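Local coordinates for BIFUNCTIONAL PROTEIN Proline utilization A (PutA) (Corynebacterium freiburgense, PDB 5UX5), which probably oxidises proline to glutamate in two steps, with an FAD-dependent proline dehydrogenase and an NAD-dependent aldehyde dehydrogenase in one chain, at residues Asn988-Ala993 against Gly1042-Asp1047; Leu944-Trp949 against Ala994-Thr999; Asn19-Ile24 against Ala442-Ser447; Pro269-Ala274 against Asp327-Arg332. One frame throughout, in Å; residues are numbered along the deposited sequence.

Contact 1 (Asn988-Ala993 against Gly1042-Asp1047); sequences NRLKLA and GPVLAD
Arg989, on helix 984-997, reaches across to Val1044, Leu1045 and Ala1046, which lie in the loop between strand 1038-1040 and helix 1048-1051. The segments belong to an alpha/beta unit near the C-terminus, where strands 965-980, 1000-1003, 1015-1018 and 1038-1040 pair in parallel, consistent with the Rossmann-like C-terminal domain of long PutA proteins. From CB, which is directed at the loop, the chain of Arg989 bends at its second torsion (chi2 -86°) and turns along the valine. Arg989 CG lies 4.1 Å from Val1044 CG1, and Arg989 CD comes to 3.6 Å from the same methyl, the two side chains sliding past each other in opposite directions. Arg989 NE then donates to Leu1045 O at 2.8 Å. This bond is almost straight (178° at the hydrogen), and the oxygen lies in the guanidinium plane. At the tip Arg989 NH2 makes a weak, bent bond to Ala1046 O, 3.0 Å away and oblique to the group. The charge is paired elsewhere: NH2 also forms a salt bridge with Asp945 of helix 936-953. The straight NE bond and this salt bridge do most to hold the buried guanidinium in its rotation. Next in sequence, Leu990 adds a loose apolar touch, its CD2 4.5 Å from Val1044 CG1. The loop has a further anchor, since the backbone N atoms of Ala1046 and Asp1047 both bond to the carboxylate of Asp915. Asp1047 is the N-cap of helix 1048-1051, its OD1 accepting from Arg1049 N and its OD2 bonded to Ser580 OG.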
loop_
_atom_site.group_PDB
_atom_site.type_symbol
_atom_site.label_atom_id
_atom_site.label_comp_id
_atom_site.label_asym_id
_atom_site.label_seq_id
_atom_site.Cartn_x
_atom_site.Cartn_y
_atom_site.Cartn_z
ATOM N N ASN A 988 28.564 -35.558 -7.609
ATOM C CA ASN A 988 28.717 -35.553 -6.155
ATOM C C ASN A 988 28.622 -34.135 -5.598
ATOM O O ASN A 988 28.059 -33.913 -4.515
ATOM C CB ASN A 988 30.041 -36.204 -5.759
ATOM C CG ASN A 988 30.020 -37.723 -5.907
ATOM O OD1 ASN A 988 28.961 -38.343 -6.009
ATOM N ND2 ASN A 988 31.204 -38.325 -5.910
ATOM N N ARG A 989 29.165 -33.161 -6.328
ATOM C CA ARG A 989 29.001 -31.779 -5.908
ATOM C C ARG A 989 27.525 -31.416 -5.808
ATOM O O ARG A 989 27.140 -30.634 -4.936
ATOM C CB ARG A 989 29.710 -30.829 -6.876
ATOM C CG ARG A 989 29.886 -29.448 -6.296
ATOM C CD ARG A 989 28.656 -28.534 -6.510
ATOM N NE ARG A 989 28.835 -27.264 -5.819
ATOM C CZ ARG A 989 28.477 -27.055 -4.560
ATOM N NH1 ARG A 989 27.898 -28.005 -3.855
ATOM N NH2 ARG A 989 28.711 -25.896 -4.004
ATOM N N LEU A 990 26.696 -31.924 -6.736
ATOM C CA LEU A 990 25.255 -31.711 -6.644
ATOM C C LEU A 990 24.619 -32.523 -5.512
ATOM O O LEU A 990 23.602 -32.106 -4.954
ATOM C CB LEU A 990 24.575 -32.025 -7.984
ATOM C CG LEU A 990 24.919 -31.237 -9.268
ATOM C CD1 LEU A 990 23.944 -31.536 -10.346
ATOM C CD2 LEU A 990 24.980 -29.757 -9.049
ATOM N N LYS A 991 25.187 -33.672 -5.144
ATOM C CA LYS A 991 24.618 -34.425 -4.023
ATOM C C LYS A 991 24.869 -33.692 -2.702
ATOM O O LYS A 991 24.004 -33.678 -1.820
ATOM C CB LYS A 991 25.175 -35.860 -4.010
ATOM N N LEU A 992 26.052 -33.079 -2.561
ATOM C CA LEU A 992 26.352 -32.194 -1.437
ATOM C C LEU A 992 25.313 -31.091 -1.288
ATOM O O LEU A 992 24.847 -30.810 -0.180
ATOM C CB LEU A 992 27.739 -31.569 -1.606
ATOM C CG LEU A 992 28.972 -32.288 -1.070
ATOM C CD1 LEU A 992 30.227 -31.536 -1.509
ATOM C CD2 LEU A 992 28.863 -32.323 0.438
ATOM N N ALA A 993 25.034 -30.375 -2.376
ATOM C CA ALA A 993 24.000 -29.340 -2.360
ATOM C C ALA A 993 22.637 -29.922 -2.011
ATOM O O ALA A 993 21.883 -29.327 -1.234
ATOM C CB ALA A 993 23.935 -28.638 -3.709
ATOM N N GLY A 1042 25.938 -23.667 -17.282
ATOM C CA GLY A 1042 27.261 -23.197 -16.943
ATOM C C GLY A 1042 28.041 -24.240 -16.176
ATOM O O GLY A 1042 27.504 -25.276 -15.728
ATOM N N PRO A 1043 29.333 -23.960 -15.968
ATOM C CA PRO A 1043 30.168 -24.875 -15.168
ATOM C C PRO A 1043 29.639 -25.007 -13.750
ATOM O O PRO A 1043 29.063 -24.078 -13.183
ATOM C CB PRO A 1043 31.555 -24.219 -15.173
ATOM C CG PRO A 1043 31.372 -22.840 -15.758
ATOM C CD PRO A 1043 29.919 -22.623 -16.094
ATOM N N VAL A 1044 29.827 -26.191 -13.184
ATOM C CA VAL A 1044 29.465 -26.430 -11.795
ATOM C C VAL A 1044 30.458 -25.707 -10.901
ATOM O O VAL A 1044 31.667 -25.955 -10.967
ATOM C CB VAL A 1044 29.433 -27.932 -11.491
ATOM C CG1 VAL A 1044 29.017 -28.156 -10.075
ATOM C CG2 VAL A 1044 28.460 -28.616 -12.427
ATOM N N LEU A 1045 29.954 -24.818 -10.049
ATOM C CA LEU A 1045 30.821 -23.996 -9.215
ATOM C C LEU A 1045 31.017 -24.615 -7.844
ATOM O O LEU A 1045 30.076 -25.134 -7.230
ATOM C CB LEU A 1045 30.276 -22.588 -9.038
ATOM C CG LEU A 1045 30.083 -21.851 -10.342
ATOM C CD1 LEU A 1045 29.710 -20.394 -10.060
ATOM C CD2 LEU A 1045 31.298 -21.968 -11.216
ATOM N N ALA A 1046 32.260 -24.551 -7.375
ATOM C CA ALA A 1046 32.533 -24.899 -5.994
ATOM C C ALA A 1046 31.830 -23.932 -5.062
ATOM O O ALA A 1046 31.330 -24.336 -4.011
ATOM C CB ALA A 1046 34.041 -24.906 -5.745
ATOM N N ASP A 1047 31.779 -22.648 -5.438
ATOM C CA ASP A 1047 31.223 -21.610 -4.578
ATOM C C ASP A 1047 29.723 -21.796 -4.450
ATOM O O ASP A 1047 28.963 -21.396 -5.339
ATOM C CB ASP A 1047 31.524 -20.215 -5.123
ATOM C CG ASP A 1047 31.406 -19.119 -4.023
ATOM O OD1 ASP A 1047 30.973 -19.441 -2.895
ATOM O OD2 ASP A 1047 31.726 -17.941 -4.287
#

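Contact 2 (Leu944-Trp949 against Ala994-Thr999); sequences LDEIAW and ALRTGT
Asp945 and Arg996 have the nearest CA atoms, 8.5 Å apart, where helix 936-953 passes the last turn of helix 984-997, just before Gly998 leaves it with a positive phi of 84°. Arg996 carries the contact. The extended first part of its chain, with CG anti to the backbone N, lays CG and CD over Trp949, and the bend at the third torsion (chi3 -56°) then turns the guanidinium onto the backbone of the other helix. Arg996 CG sits over one face of the Trp949 indole, 4.0 Å from the centroid of the six-membered ring, a CH-pi contact; Arg996 CD is 3.6 Å from Trp949 CE3. Farther along the indole, Thr997 CG2 touches Trp949 CZ3 at 3.7 Å. One face of the guanidinium lies against Glu946 CA and the carbonyl carbon of Asp945, and Asp945 CB is 3.7 Å from Arg996 NE. The salt bridge is end-on but uses a single oxygen: Glu946 OE2 accepts from Arg996 NH1 at 3.0 Å and from Arg996 NH2 at 2.9 Å. NH2 arrives on the anti side, close to the carboxylate plane, whereas NH1 comes from above it. The two flat groups are turned 65° apart, and both N-H groups converge on one oxygen, unlike a pair of parallel bonds to two oxygens. Tyr929 adds a cation-pi contact to Arg996, and Glu946 OE1 has its own salt bridge to Arg950. A carboxylate shared by two arginines probably stays ionised, and the pairing ties these two helices of the C-terminal region together at the protein surface.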
loop_
_atom_site.group_PDB
_atom_site.type_symbol
_atom_site.label_atom_id
_atom_site.label_comp_id
_atom_site.label_asym_id
_atom_site.label_seq_id
_atom_site.Cartn_x
_atom_site.Cartn_y
_atom_site.Cartn_z
ATOM N N LEU A 944 32.269 -24.135 1.247
ATOM C CA LEU A 944 31.653 -22.910 0.765
ATOM C C LEU A 944 30.131 -22.971 0.856
ATOM O O LEU A 944 29.484 -21.933 1.059
ATOM C CB LEU A 944 32.124 -22.635 -0.669
ATOM C CG LEU A 944 33.633 -22.345 -0.755
ATOM C CD1 LEU A 944 34.100 -22.097 -2.164
ATOM C CD2 LEU A 944 34.007 -21.186 0.103
ATOM N N ASP A 945 29.543 -24.169 0.713
ATOM C CA ASP A 945 28.118 -24.338 0.976
ATOM C C ASP A 945 27.795 -23.992 2.421
ATOM O O ASP A 945 26.833 -23.272 2.705
ATOM C CB ASP A 945 27.677 -25.765 0.647
ATOM C CG ASP A 945 27.601 -26.035 -0.866
ATOM O OD1 ASP A 945 27.677 -25.073 -1.660
ATOM O OD2 ASP A 945 27.453 -27.216 -1.269
ATOM N N GLU A 946 28.597 -24.491 3.355
ATOM C CA GLU A 946 28.373 -24.168 4.760
ATOM C C GLU A 946 28.398 -22.661 4.990
ATOM O O GLU A 946 27.505 -22.115 5.641
ATOM C CB GLU A 946 29.420 -24.862 5.623
ATOM C CG GLU A 946 29.249 -24.641 7.108
ATOM C CD GLU A 946 27.985 -25.245 7.677
ATOM O OE1 GLU A 946 27.550 -24.763 8.744
ATOM O OE2 GLU A 946 27.436 -26.197 7.079
ATOM N N ILE A 947 29.414 -21.972 4.459
ATOM C CA ILE A 947 29.545 -20.530 4.692
ATOM C C ILE A 947 28.396 -19.775 4.045
ATOM O O ILE A 947 27.836 -18.839 4.635
ATOM C CB ILE A 947 30.898 -20.005 4.184
ATOM C CG1 ILE A 947 32.040 -20.623 4.933
ATOM C CG2 ILE A 947 30.956 -18.505 4.248
ATOM C CD1 ILE A 947 33.308 -20.291 4.237
ATOM N N ALA A 948 28.057 -20.134 2.813
ATOM C CA ALA A 948 26.916 -19.495 2.162
ATOM C C ALA A 948 25.637 -19.756 2.944
ATOM O O ALA A 948 24.817 -18.855 3.121
ATOM C CB ALA A 948 26.785 -19.988 0.717
ATOM N N TRP A 949 25.482 -20.961 3.483
ATOM C CA TRP A 949 24.279 -21.247 4.247
ATOM C C TRP A 949 24.226 -20.399 5.513
ATOM O O TRP A 949 23.169 -19.858 5.849
ATOM C CB TRP A 949 24.207 -22.744 4.565
ATOM C CG TRP A 949 22.814 -23.228 4.845
ATOM C CD1 TRP A 949 22.245 -23.426 6.064
ATOM C CD2 TRP A 949 21.801 -23.519 3.878
ATOM N NE1 TRP A 949 20.961 -23.841 5.923
ATOM C CE2 TRP A 949 20.654 -23.908 4.588
ATOM C CE3 TRP A 949 21.755 -23.494 2.476
ATOM C CZ2 TRP A 949 19.465 -24.277 3.950
ATOM C CZ3 TRP A 949 20.569 -23.867 1.839
ATOM C CH2 TRP A 949 19.446 -24.251 2.582
ATOM N N ALA A 994 22.290 -31.076 -2.586
ATOM C CA ALA A 994 20.952 -31.621 -2.369
ATOM C C ALA A 994 20.775 -32.146 -0.956
ATOM O O ALA A 994 19.652 -32.147 -0.432
ATOM C CB ALA A 994 20.644 -32.719 -3.385
ATOM N N LEU A 995 21.853 -32.652 -0.353
ATOM C CA LEU A 995 21.774 -33.124 1.025
ATOM C C LEU A 995 21.430 -31.989 1.970
ATOM O O LEU A 995 20.785 -32.211 2.996
ATOM C CB LEU A 995 23.096 -33.780 1.417
ATOM C CG LEU A 995 23.252 -34.393 2.806
ATOM C CD1 LEU A 995 22.214 -35.437 3.035
ATOM C CD2 LEU A 995 24.650 -35.025 2.929
ATOM N N ARG A 996 21.820 -30.765 1.618
ATOM C CA ARG A 996 21.650 -29.604 2.475
ATOM C C ARG A 996 20.303 -28.927 2.276
ATOM O O ARG A 996 19.749 -28.370 3.235
ATOM C CB ARG A 996 22.795 -28.611 2.216
ATOM C CG ARG A 996 22.678 -27.282 2.935
ATOM C CD ARG A 996 23.873 -26.381 2.710
ATOM N NE ARG A 996 25.145 -26.996 3.083
ATOM C CZ ARG A 996 25.688 -26.929 4.302
ATOM N NH1 ARG A 996 25.056 -26.284 5.269
ATOM N NH2 ARG A 996 26.855 -27.512 4.561
ATOM N N THR A 997 19.772 -28.934 1.053
ATOM C CA THR A 997 18.491 -28.299 0.798
ATOM C C THR A 997 17.328 -29.274 0.842
ATOM O O THR A 997 16.173 -28.831 0.968
ATOM C CB THR A 997 18.504 -27.568 -0.547
ATOM O OG1 THR A 997 18.740 -28.506 -1.600
ATOM C CG2 THR A 997 19.577 -26.533 -0.553
ATOM N N GLY A 998 17.603 -30.576 0.779
ATOM C CA GLY A 998 16.561 -31.578 0.677
ATOM C C GLY A 998 16.052 -31.862 -0.724
ATOM O O GLY A 998 15.105 -32.640 -0.871
ATOM N N THR A 999 16.639 -31.253 -1.749
ATOM C CA THR A 999 16.201 -31.453 -3.120
ATOM C C THR A 999 16.448 -32.894 -3.557
ATOM O O THR A 999 17.352 -33.574 -3.067
ATOM C CB THR A 999 16.962 -30.509 -4.049
ATOM O OG1 THR A 999 16.742 -29.161 -3.643
ATOM C CG2 THR A 999 16.529 -30.672 -5.467
#

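Contact 3 (Asn19-Ile24 against Ala442-Ser447); sequences NLQERI and ARFRES
Gln21 and Arg445 mark the closest approach, with CA atoms 7.4 Å apart, of two helices running nearly antiparallel: the short axes come within 11.1 Å at 160°, and the first is kinked at Glu22 and Arg23. Phe444 points into the interface. Its CG is anti to the backbone N (chi1 159°), which sends the ring toward helix 16-31, where Phe444 CZ meets Ile24 CG2 at 3.8 Å and Phe444 CE2 meets Gln21 CG at 3.9 Å. The glutamine amide is turned steeply against the ring plane, and its aliphatic stem does the touching. On the solvent-exposed side, Glu22 bends over to form a salt bridge with Arg445. The carboxylate meets the guanidinium at its edge, the planes nearly coplanar, with Glu22 OE2 facing Arg445 NH1; the modelled 2.5 Å is too short for the bond's exact geometry to be trusted. Within its own helix, Ser447 OG bonds back to Phe444 O at 2.7 Å. Both helices flank the proline dehydrogenase barrel: helix 354-367 backs Ile24 and Phe444 through Ser359, and Ser447 rests on Asp327 and Leu331 of helix 323-337.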
loop_
_atom_site.group_PDB
_atom_site.type_symbol
_atom_site.label_atom_id
_atom_site.label_comp_id
_atom_site.label_asym_id
_atom_site.label_seq_id
_atom_site.Cartn_x
_atom_site.Cartn_y
_atom_site.Cartn_z
ATOM N N ASN A 19 -0.081 34.028 34.285
ATOM C CA ASN A 19 -0.588 34.613 35.516
ATOM C C ASN A 19 -1.620 33.716 36.191
ATOM O O ASN A 19 -1.660 33.638 37.426
ATOM C CB ASN A 19 -1.185 35.999 35.241
ATOM C CG ASN A 19 -0.152 37.008 34.723
ATOM O OD1 ASN A 19 1.042 36.960 35.073
ATOM N ND2 ASN A 19 -0.616 37.931 33.875
ATOM N N LEU A 20 -2.411 32.980 35.414
ATOM C CA LEU A 20 -3.461 32.149 35.990
ATOM C C LEU A 20 -2.957 30.785 36.423
ATOM O O LEU A 20 -3.719 30.024 37.026
ATOM C CB LEU A 20 -4.601 31.980 34.978
ATOM C CG LEU A 20 -5.264 33.253 34.432
ATOM C CD1 LEU A 20 -6.304 32.891 33.426
ATOM C CD2 LEU A 20 -5.915 34.099 35.539
ATOM N N GLN A 21 -1.669 30.511 36.205
ATOM C CA GLN A 21 -1.141 29.156 36.312
ATOM C C GLN A 21 -1.466 28.505 37.654
ATOM O O GLN A 21 -1.832 27.325 37.707
ATOM C CB GLN A 21 0.366 29.205 36.088
ATOM C CG GLN A 21 0.952 27.983 35.468
ATOM C CD GLN A 21 2.419 28.169 35.154
ATOM O OE1 GLN A 21 2.878 27.810 34.069
ATOM N NE2 GLN A 21 3.173 28.715 36.112
ATOM N N GLU A 22 -1.353 29.254 38.746
ATOM C CA GLU A 22 -1.555 28.653 40.055
ATOM C C GLU A 22 -3.021 28.634 40.480
ATOM O O GLU A 22 -3.437 27.715 41.197
ATOM C CB GLU A 22 -0.697 29.381 41.092
ATOM C CG GLU A 22 0.775 29.498 40.673
ATOM C CD GLU A 22 1.523 28.156 40.664
ATOM O OE1 GLU A 22 1.262 27.306 41.547
ATOM O OE2 GLU A 22 2.383 27.951 39.774
ATOM N N ARG A 23 -3.825 29.610 40.061
ATOM C CA ARG A 23 -5.258 29.462 40.281
ATOM C C ARG A 23 -5.816 28.345 39.411
ATOM O O ARG A 23 -6.815 27.716 39.779
ATOM C CB ARG A 23 -5.997 30.788 40.032
ATOM N N ILE A 24 -5.167 28.061 38.274
ATOM C CA ILE A 24 -5.580 26.930 37.441
ATOM C C ILE A 24 -5.256 25.611 38.131
ATOM O O ILE A 24 -6.086 24.695 38.169
ATOM C CB ILE A 24 -4.921 26.991 36.049
ATOM C CG1 ILE A 24 -5.391 28.191 35.230
ATOM C CG2 ILE A 24 -5.217 25.726 35.270
ATOM C CD1 ILE A 24 -4.637 28.310 33.898
ATOM N N ALA A 442 3.318 19.321 37.147
ATOM C CA ALA A 442 4.574 19.750 36.548
ATOM C C ALA A 442 4.554 19.650 35.021
ATOM O O ALA A 442 5.061 20.548 34.337
ATOM C CB ALA A 442 5.716 18.934 37.133
ATOM N N ARG A 443 3.985 18.573 34.459
ATOM C CA ARG A 443 3.882 18.488 32.998
ATOM C C ARG A 443 3.014 19.612 32.438
ATOM O O ARG A 443 3.236 20.065 31.304
ATOM C CB ARG A 443 3.339 17.114 32.561
ATOM N N PHE A 444 2.036 20.084 33.227
ATOM C CA PHE A 444 1.183 21.192 32.797
ATOM C C PHE A 444 1.954 22.504 32.778
ATOM O O PHE A 444 1.868 23.265 31.807
ATOM C CB PHE A 444 -0.052 21.311 33.699
ATOM C CG PHE A 444 -0.708 22.671 33.652
ATOM C CD1 PHE A 444 -1.416 23.082 32.528
ATOM C CD2 PHE A 444 -0.600 23.554 34.729
ATOM C CE1 PHE A 444 -2.021 24.352 32.483
ATOM C CE2 PHE A 444 -1.195 24.831 34.698
ATOM C CZ PHE A 444 -1.906 25.230 33.580
ATOM N N ARG A 445 2.695 22.794 33.854
ATOM C CA ARG A 445 3.556 23.974 33.881
ATOM C C ARG A 445 4.422 24.055 32.629
ATOM O O ARG A 445 4.560 25.121 32.016
ATOM C CB ARG A 445 4.446 23.951 35.124
ATOM C CG ARG A 445 3.731 24.183 36.453
ATOM C CD ARG A 445 4.740 24.221 37.607
ATOM N NE ARG A 445 4.186 23.669 38.833
ATOM C CZ ARG A 445 3.509 24.382 39.719
ATOM N NH1 ARG A 445 3.300 25.676 39.506
ATOM N NH2 ARG A 445 3.039 23.798 40.812
ATOM N N GLU A 446 5.009 22.927 32.232
ATOM C CA GLU A 446 5.887 22.929 31.071
ATOM C C GLU A 446 5.112 23.217 29.791
ATOM O O GLU A 446 5.626 23.892 28.890
ATOM C CB GLU A 446 6.630 21.593 30.971
ATOM C CG GLU A 446 7.778 21.589 29.951
ATOM C CD GLU A 446 8.888 22.581 30.296
ATOM O OE1 GLU A 446 9.174 22.753 31.503
ATOM O OE2 GLU A 446 9.468 23.198 29.368
ATOM N N SER A 447 3.888 22.695 29.672
ATOM C CA SER A 447 3.133 22.952 28.452
ATOM C C SER A 447 2.706 24.411 28.357
ATOM O O SER A 447 2.549 24.939 27.252
ATOM C CB SER A 447 1.926 22.025 28.377
ATOM O OG SER A 447 1.068 22.241 29.472
#

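Contact 4 (Pro269-Ala274 against Asp327-Arg332); sequences PDSFQA and DANFLR
Phe272 and Arg332 both extend from their helices with CG anti to the backbone N (chi1 177° for the phenylalanine), and the arginine then bends at its third torsion (chi3 55°) to lay its guanidinium flat on the ring. The planes are 8° apart and the group centres 4.2 Å, an offset stack with cation-pi character. Arg332 CD makes a CH-pi contact over the same ring, 4.0 Å from its centroid, and Arg332 NH2 overhangs Phe272 CB at 3.7 Å. This buried pair joins two helices of the proline dehydrogenase (beta-alpha)8 barrel: helix 271-287, which follows strand 260-265, and helix 323-337, which precedes strand 345-350. Asn329, one turn before Arg332, sets the guanidinium's rotation. Its OD1 accepts from Arg332 NE at 3.0 Å in the carbonyl plane, and from Arg332 NH2 at 2.6 Å from above that plane, a side-on grip on one oxygen. The other end of the amide is used too, ND2 bonding to Ala266 O. Tyr12 meets the Phe272 ring edge-to-face, while Arg332 NH2 also bonds to Ala455 O. The side chain of Pro269, beside Asn329, is about 9 Å from the bound FAD.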
loop_
_atom_site.group_PDB
_atom_site.type_symbol
_atom_site.label_atom_id
_atom_site.label_comp_id
_atom_site.label_asym_id
_atom_site.label_seq_id
_atom_site.Cartn_x
_atom_site.Cartn_y
_atom_site.Cartn_z
ATOM N N PRO A 269 0.204 19.925 14.297
ATOM C CA PRO A 269 0.727 21.293 14.367
ATOM C C PRO A 269 0.012 22.236 13.405
ATOM O O PRO A 269 -0.256 23.382 13.760
ATOM C CB PRO A 269 2.212 21.114 14.030
ATOM C CG PRO A 269 2.305 19.778 13.392
ATOM C CD PRO A 269 1.265 18.939 14.039
ATOM N N ASP A 270 -0.322 21.786 12.202
ATOM C CA ASP A 270 -0.949 22.687 11.249
ATOM C C ASP A 270 -2.430 22.936 11.553
ATOM O O ASP A 270 -3.092 23.659 10.800
ATOM C CB ASP A 270 -0.743 22.163 9.824
ATOM C CG ASP A 270 -1.034 20.668 9.685
ATOM O OD1 ASP A 270 -0.810 19.905 10.650
ATOM O OD2 ASP A 270 -1.493 20.255 8.601
ATOM N N SER A 271 -2.975 22.365 12.630
ATOM C CA SER A 271 -4.321 22.737 13.044
ATOM C C SER A 271 -4.348 24.103 13.708
ATOM O O SER A 271 -5.410 24.715 13.791
ATOM C CB SER A 271 -4.930 21.680 13.977
ATOM O OG SER A 271 -4.410 21.767 15.285
ATOM N N PHE A 272 -3.204 24.610 14.164
ATOM C CA PHE A 272 -3.174 25.998 14.596
ATOM C C PHE A 272 -3.407 26.926 13.408
ATOM O O PHE A 272 -4.081 27.952 13.539
ATOM C CB PHE A 272 -1.853 26.319 15.308
ATOM C CG PHE A 272 -1.728 27.767 15.709
ATOM C CD1 PHE A 272 -2.665 28.355 16.547
ATOM C CD2 PHE A 272 -0.691 28.550 15.221
ATOM C CE1 PHE A 272 -2.563 29.686 16.901
ATOM C CE2 PHE A 272 -0.590 29.879 15.566
ATOM C CZ PHE A 272 -1.530 30.449 16.410
ATOM N N GLN A 273 -2.853 26.592 12.240
ATOM C CA GLN A 273 -3.160 27.392 11.061
ATOM C C GLN A 273 -4.618 27.222 10.653
ATOM O O GLN A 273 -5.269 28.189 10.253
ATOM C CB GLN A 273 -2.213 27.026 9.932
ATOM C CG GLN A 273 -0.794 27.359 10.277
ATOM C CD GLN A 273 0.217 26.749 9.339
ATOM O OE1 GLN A 273 -0.067 25.776 8.633
ATOM N NE2 GLN A 273 1.401 27.354 9.285
ATOM N N ALA A 274 -5.149 26.002 10.753
ATOM C CA ALA A 274 -6.560 25.784 10.465
ATOM C C ALA A 274 -7.447 26.633 11.368
ATOM O O ALA A 274 -8.465 27.174 10.925
ATOM C CB ALA A 274 -6.898 24.298 10.617
ATOM N N ASP A 327 0.016 18.718 24.374
ATOM C CA ASP A 327 -0.510 19.487 25.491
ATOM C C ASP A 327 -0.259 20.977 25.293
ATOM O O ASP A 327 -1.120 21.803 25.609
ATOM C CB ASP A 327 0.129 19.003 26.790
ATOM C CG ASP A 327 -0.431 17.684 27.250
ATOM O OD1 ASP A 327 -1.576 17.338 26.870
ATOM O OD2 ASP A 327 0.246 17.021 28.049
ATOM N N ALA A 328 0.902 21.325 24.724
ATOM C CA ALA A 328 1.260 22.719 24.491
ATOM C C ALA A 328 0.358 23.355 23.448
ATOM O O ALA A 328 -0.146 24.468 23.643
ATOM C CB ALA A 328 2.722 22.821 24.061
ATOM N N ASN A 329 0.191 22.685 22.306
ATOM C CA ASN A 329 -0.635 23.233 21.241
ATOM C C ASN A 329 -2.099 23.302 21.657
ATOM O O ASN A 329 -2.830 24.194 21.215
ATOM C CB ASN A 329 -0.467 22.388 19.974
ATOM C CG ASN A 329 -1.025 23.071 18.735
ATOM O OD1 ASN A 329 -0.854 24.274 18.554
ATOM N ND2 ASN A 329 -1.673 22.305 17.869
ATOM N N PHE A 330 -2.553 22.356 22.479
ATOM C CA PHE A 330 -3.902 22.435 23.015
ATOM C C PHE A 330 -4.079 23.739 23.787
ATOM O O PHE A 330 -5.091 24.428 23.640
ATOM C CB PHE A 330 -4.166 21.214 23.895
ATOM C CG PHE A 330 -5.616 20.903 24.128
ATOM C CD1 PHE A 330 -6.340 20.175 23.204
ATOM C CD2 PHE A 330 -6.259 21.326 25.289
ATOM C CE1 PHE A 330 -7.682 19.872 23.445
ATOM C CE2 PHE A 330 -7.587 21.027 25.527
ATOM C CZ PHE A 330 -8.291 20.294 24.612
ATOM N N LEU A 331 -3.076 24.119 24.579
ATOM C CA LEU A 331 -3.152 25.391 25.289
ATOM C C LEU A 331 -3.007 26.571 24.339
ATOM O O LEU A 331 -3.633 27.612 24.552
ATOM C CB LEU A 331 -2.094 25.451 26.383
ATOM C CG LEU A 331 -2.193 24.439 27.525
ATOM C CD1 LEU A 331 -0.887 24.414 28.268
ATOM C CD2 LEU A 331 -3.235 24.868 28.491
ATOM N N ARG A 332 -2.174 26.450 23.297
ATOM C CA ARG A 332 -2.041 27.568 22.359
ATOM C C ARG A 332 -3.345 27.829 21.616
ATOM O O ARG A 332 -3.757 28.985 21.456
ATOM C CB ARG A 332 -0.911 27.334 21.360
ATOM C CG ARG A 332 -0.779 28.465 20.332
ATOM C CD ARG A 332 0.434 28.304 19.404
ATOM N NE ARG A 332 0.420 27.000 18.740
ATOM C CZ ARG A 332 1.284 26.588 17.808
ATOM N NH1 ARG A 332 2.264 27.369 17.401
ATOM N NH2 ARG A 332 1.170 25.374 17.289
#

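How the contacts relate
The four contacts form two distant pairs. Contacts 3 and 4 lie in the proline dehydrogenase part, their centres 17 Å apart, and meet where Ser447 of helix 438-450 packs on Ala328 of helix 323-337, and Phe444 on Leu331. Along the chain contact 4 is nested within the loop closed by contact 3, which brings helix 16-31, before the barrel in sequence, against helix 438-450, after it. Contacts 1 and 2 come later, share helix 984-997, have centres 10 Å apart and interleave along the chain; Leu944 packs on Ala1046 and Asp1047 between them. Nearest atoms of the two pairs are about 45 to 57 Å apart, consistent with separate modules in one bifunctional chain.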